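Local coordinates for protein PaaA (Enterobacter agglomerans, PDB 5FF5) that probably activates its peptide substrate by adenylylation, as in the ThiF/E1-like enzymes, on the way to the bicyclic core of pantocin A, at residues A[140-149]-A[172-180]. Numbering follows the deposited sequence.
Sequences MGGWGTWCAL and INRQVLYRT. With SO4 (sulfate ion), chain C.
The loop 172-180 runs past the first two turns of helix 142-153, Gly142 and Gln175 coming within 4.7 Å between their CA atoms, and a type I turn from Gln175 to Tyr178 sets Val176 and Leu177 against the helix. Trp146 lies across Val176 at about a right angle: Val176 CG1 sits over the five-membered ring, 3.9 Å from its centroid, in a CH-pi contact. At the ring's edge, Trp146 NE1 donates to Arg174 O at 2.7 Å, nearly in line with the carbonyl but with the oxygen tilted 18° from the ring plane, a bond that, with Val176 over one face, would limit rotation of the indole.

Gly141 and Gly144 are the last two glycines of a Rossmann-type GxGxxG pattern, consistent with the nucleotide-binding loop of ThiF/E1 enzymes. A sulfate, probably from the crystallisation liquor, sits at the helix N-terminus and may mark an anion pocket: Gly142 N donates to its O2 and O4, and Arg174 NE reaches O2 at 2.9 Å. Gln175 NE2 lies 2.9 Å from sulfate O2, and Gln175 OE1 accepts a hydrogen bond from Lys187 NZ. Thr145 OG1, placed between the backbone N and the carbonyl carbon (chi1 48°), takes a weak hydrogen bond from Val176 N, while Thr145 CG2 meets Tyr178 CE2 at 3.5 Å. Leu177 CD1 packs on Ala148 CB.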
loop_
_atom_site.group_PDB
_atom_site.type_symbol
_atom_site.label_atom_id
_atom_site.label_comp_id
_atom_site.label_asym_id
_atom_site.label_seq_id
_atom_site.Cartn_x
_atom_site.Cartn_y
_atom_site.Cartn_z
HETATM N N MSE A 140 3.418 -18.242 -1.357
HETATM C CA MSE A 140 2.265 -17.371 -1.523
HETATM C C MSE A 140 1.446 -17.212 -0.235
HETATM O O MSE A 140 0.210 -17.252 -0.244
HETATM C CB MSE A 140 1.398 -17.884 -2.665
HETATM C CG MSE A 140 2.085 -17.772 -4.031
HETATM SE SE MSE A 140 2.389 -15.925 -4.661
HETATM C CE MSE A 140 4.287 -15.823 -4.277
ATOM N N GLY A 141 2.158 -17.029 0.870
ATOM C CA GLY A 141 1.565 -16.609 2.124
ATOM C C GLY A 141 1.236 -15.125 2.065
ATOM O O GLY A 141 1.069 -14.550 0.982
ATOM N N GLY A 142 1.068 -14.526 3.242
ATOM C CA GLY A 142 0.800 -13.110 3.365
ATOM C C GLY A 142 1.727 -12.214 2.557
ATOM O O GLY A 142 1.287 -11.562 1.612
ATOM N N TRP A 143 3.004 -12.152 2.925
ATOM C CA TRP A 143 3.915 -11.255 2.218
ATOM C C TRP A 143 3.892 -11.598 0.733
ATOM O O TRP A 143 3.952 -10.718 -0.118
ATOM C CB TRP A 143 5.347 -11.350 2.775
ATOM C CG TRP A 143 6.025 -12.678 2.594
ATOM C CD1 TRP A 143 6.017 -13.741 3.465
ATOM C CD2 TRP A 143 6.862 -13.075 1.487
ATOM N NE1 TRP A 143 6.775 -14.782 2.955
ATOM C CE2 TRP A 143 7.308 -14.401 1.750
ATOM C CE3 TRP A 143 7.269 -12.449 0.298
ATOM C CZ2 TRP A 143 8.144 -15.102 0.871
ATOM C CZ3 TRP A 143 8.105 -13.156 -0.579
ATOM C CH2 TRP A 143 8.528 -14.468 -0.283
ATOM N N GLY A 144 3.723 -12.886 0.449
ATOM C CA GLY A 144 3.777 -13.416 -0.897
ATOM C C GLY A 144 2.690 -12.969 -1.837
ATOM O O GLY A 144 2.963 -12.636 -2.991
ATOM N N THR A 145 1.452 -12.973 -1.348
ATOM C CA THR A 145 0.290 -12.609 -2.163
ATOM C C THR A 145 0.236 -11.125 -2.516
ATOM O O THR A 145 -0.215 -10.758 -3.596
ATOM C CB THR A 145 -1.032 -12.962 -1.444
ATOM O OG1 THR A 145 -0.997 -12.482 -0.096
ATOM C CG2 THR A 145 -1.251 -14.455 -1.416
ATOM N N TRP A 146 0.695 -10.267 -1.614
ATOM C CA TRP A 146 0.644 -8.831 -1.868
ATOM C C TRP A 146 1.695 -8.410 -2.864
ATOM O O TRP A 146 1.452 -7.521 -3.672
ATOM C CB TRP A 146 0.802 -8.051 -0.571
ATOM C CG TRP A 146 -0.388 -8.152 0.305
ATOM C CD1 TRP A 146 -0.658 -9.126 1.213
ATOM C CD2 TRP A 146 -1.483 -7.243 0.355
ATOM N NE1 TRP A 146 -1.858 -8.883 1.825
ATOM C CE2 TRP A 146 -2.386 -7.728 1.315
ATOM C CE3 TRP A 146 -1.784 -6.048 -0.315
ATOM C CZ2 TRP A 146 -3.564 -7.075 1.626
ATOM C CZ3 TRP A 146 -2.960 -5.405 -0.015
ATOM C CH2 TRP A 146 -3.837 -5.917 0.951
ATOM N N CYS A 147 2.859 -9.048 -2.811
ATOM C CA CYS A 147 3.913 -8.732 -3.764
ATOM C C CYS A 147 3.530 -9.130 -5.187
ATOM O O CYS A 147 3.788 -8.389 -6.134
ATOM C CB CYS A 147 5.225 -9.408 -3.390
ATOM S SG CYS A 147 6.093 -8.692 -1.990
ATOM N N ALA A 148 2.949 -10.315 -5.346
ATOM C CA ALA A 148 2.512 -10.755 -6.662
ATOM C C ALA A 148 1.528 -9.747 -7.240
ATOM O O ALA A 148 1.636 -9.329 -8.402
ATOM C CB ALA A 148 1.880 -12.135 -6.588
ATOM N N LEU A 149 0.575 -9.357 -6.400
ATOM C CA LEU A 149 -0.491 -8.484 -6.819
ATOM C C LEU A 149 0.021 -7.175 -7.375
ATOM O O LEU A 149 -0.234 -6.854 -8.534
ATOM C CB LEU A 149 -1.432 -8.193 -5.664
ATOM C CG LEU A 149 -2.594 -7.301 -6.099
ATOM C CD1 LEU A 149 -3.239 -7.836 -7.380
ATOM C CD2 LEU A 149 -3.597 -7.153 -4.994
ATOM N N ILE A 172 -7.967 -15.973 4.086
ATOM C CA ILE A 172 -8.738 -14.908 3.475
ATOM C C ILE A 172 -8.577 -13.541 4.151
ATOM O O ILE A 172 -8.712 -12.516 3.483
ATOM C CB ILE A 172 -10.210 -15.296 3.430
ATOM C CG1 ILE A 172 -10.327 -16.572 2.631
ATOM C CG2 ILE A 172 -10.999 -14.295 2.642
ATOM C CD1 ILE A 172 -9.616 -16.455 1.303
ATOM N N ASN A 173 -8.303 -13.492 5.454
ATOM C CA ASN A 173 -8.142 -12.179 6.083
ATOM C C ASN A 173 -6.874 -11.414 5.652
ATOM O O ASN A 173 -6.838 -10.194 5.735
ATOM C CB ASN A 173 -8.198 -12.295 7.616
ATOM C CG ASN A 173 -6.921 -12.848 8.215
ATOM O OD1 ASN A 173 -6.236 -13.668 7.604
ATOM N ND2 ASN A 173 -6.591 -12.400 9.422
ATOM N N ARG A 174 -5.834 -12.104 5.200
ATOM C CA ARG A 174 -4.567 -11.417 4.922
ATOM C C ARG A 174 -3.939 -11.720 3.556
ATOM O O ARG A 174 -3.181 -10.906 3.029
ATOM C CB ARG A 174 -3.538 -11.737 6.018
ATOM C CG ARG A 174 -3.435 -13.196 6.360
ATOM C CD ARG A 174 -2.249 -13.473 7.251
ATOM N NE ARG A 174 -2.029 -14.912 7.422
ATOM C CZ ARG A 174 -2.966 -15.774 7.807
ATOM N NH1 ARG A 174 -4.188 -15.345 8.088
ATOM N NH2 ARG A 174 -2.678 -17.065 7.929
ATOM N N GLN A 175 -4.211 -12.897 3.003
ATOM C CA GLN A 175 -3.630 -13.261 1.722
ATOM C C GLN A 175 -4.580 -12.818 0.610
ATOM O O GLN A 175 -5.569 -13.500 0.335
ATOM C CB GLN A 175 -3.377 -14.767 1.694
ATOM C CG GLN A 175 -2.826 -15.311 3.035
ATOM C CD GLN A 175 -2.195 -16.692 2.923
ATOM O OE1 GLN A 175 -2.090 -17.253 1.833
ATOM N NE2 GLN A 175 -1.764 -17.239 4.054
ATOM N N VAL A 176 -4.247 -11.702 -0.048
ATOM C CA VAL A 176 -5.172 -10.924 -0.907
ATOM C C VAL A 176 -5.543 -11.497 -2.277
ATOM O O VAL A 176 -6.536 -11.067 -2.871
ATOM C CB VAL A 176 -4.608 -9.498 -1.161
ATOM C CG1 VAL A 176 -3.359 -9.539 -2.051
ATOM C CG2 VAL A 176 -5.673 -8.596 -1.766
ATOM N N LEU A 177 -4.742 -12.436 -2.788
ATOM C CA LEU A 177 -4.985 -13.051 -4.098
ATOM C C LEU A 177 -6.067 -14.123 -4.027
ATOM O O LEU A 177 -6.483 -14.662 -5.061
ATOM C CB LEU A 177 -3.699 -13.669 -4.641
ATOM C CG LEU A 177 -2.665 -12.719 -5.202
ATOM C CD1 LEU A 177 -1.530 -13.482 -5.818
ATOM C CD2 LEU A 177 -3.338 -11.875 -6.255
ATOM N N TYR A 178 -6.512 -14.422 -2.802
ATOM C CA TYR A 178 -7.468 -15.494 -2.566
ATOM C C TYR A 178 -8.773 -14.938 -2.017
ATOM O O TYR A 178 -8.792 -14.300 -0.968
ATOM C CB TYR A 178 -6.900 -16.531 -1.582
ATOM C CG TYR A 178 -5.461 -16.914 -1.819
ATOM C CD1 TYR A 178 -4.991 -17.187 -3.084
ATOM C CD2 TYR A 178 -4.567 -16.996 -0.763
ATOM C CE1 TYR A 178 -3.666 -17.524 -3.294
ATOM C CE2 TYR A 178 -3.237 -17.338 -0.961
ATOM C CZ TYR A 178 -2.790 -17.601 -2.229
ATOM O OH TYR A 178 -1.464 -17.942 -2.438
ATOM N N ARG A 179 -9.867 -15.232 -2.710
ATOM C CA ARG A 179 -11.190 -14.789 -2.298
ATOM C C ARG A 179 -11.967 -15.964 -1.746
ATOM O O ARG A 179 -11.527 -17.098 -1.873
ATOM C CB ARG A 179 -11.939 -14.157 -3.469
ATOM C CG ARG A 179 -11.352 -12.825 -3.946
ATOM C CD ARG A 179 -11.333 -12.767 -5.472
ATOM N NE ARG A 179 -11.457 -11.401 -5.974
ATOM C CZ ARG A 179 -12.540 -10.907 -6.566
ATOM N NH1 ARG A 179 -13.627 -11.648 -6.729
ATOM N NH2 ARG A 179 -12.533 -9.655 -6.979
ATOM N N THR A 180 -13.107 -15.700 -1.115
ATOM C CA THR A 180 -13.877 -16.758 -0.460
ATOM C C THR A 180 -14.155 -17.971 -1.349
ATOM O O THR A 180 -14.002 -19.100 -0.915
ATOM C CB THR A 180 -15.197 -16.226 0.054
ATOM O OG1 THR A 180 -14.953 -15.022 0.791
ATOM C CG2 THR A 180 -15.838 -17.234 0.971
HETATM S S SO4 C . 1.346 -15.650 6.458
HETATM O O1 SO4 C . 1.251 -14.444 7.290
HETATM O O2 SO4 C . 0.132 -15.791 5.667
HETATM O O3 SO4 C . 1.458 -16.871 7.267
HETATM O O4 SO4 C . 2.492 -15.512 5.551
#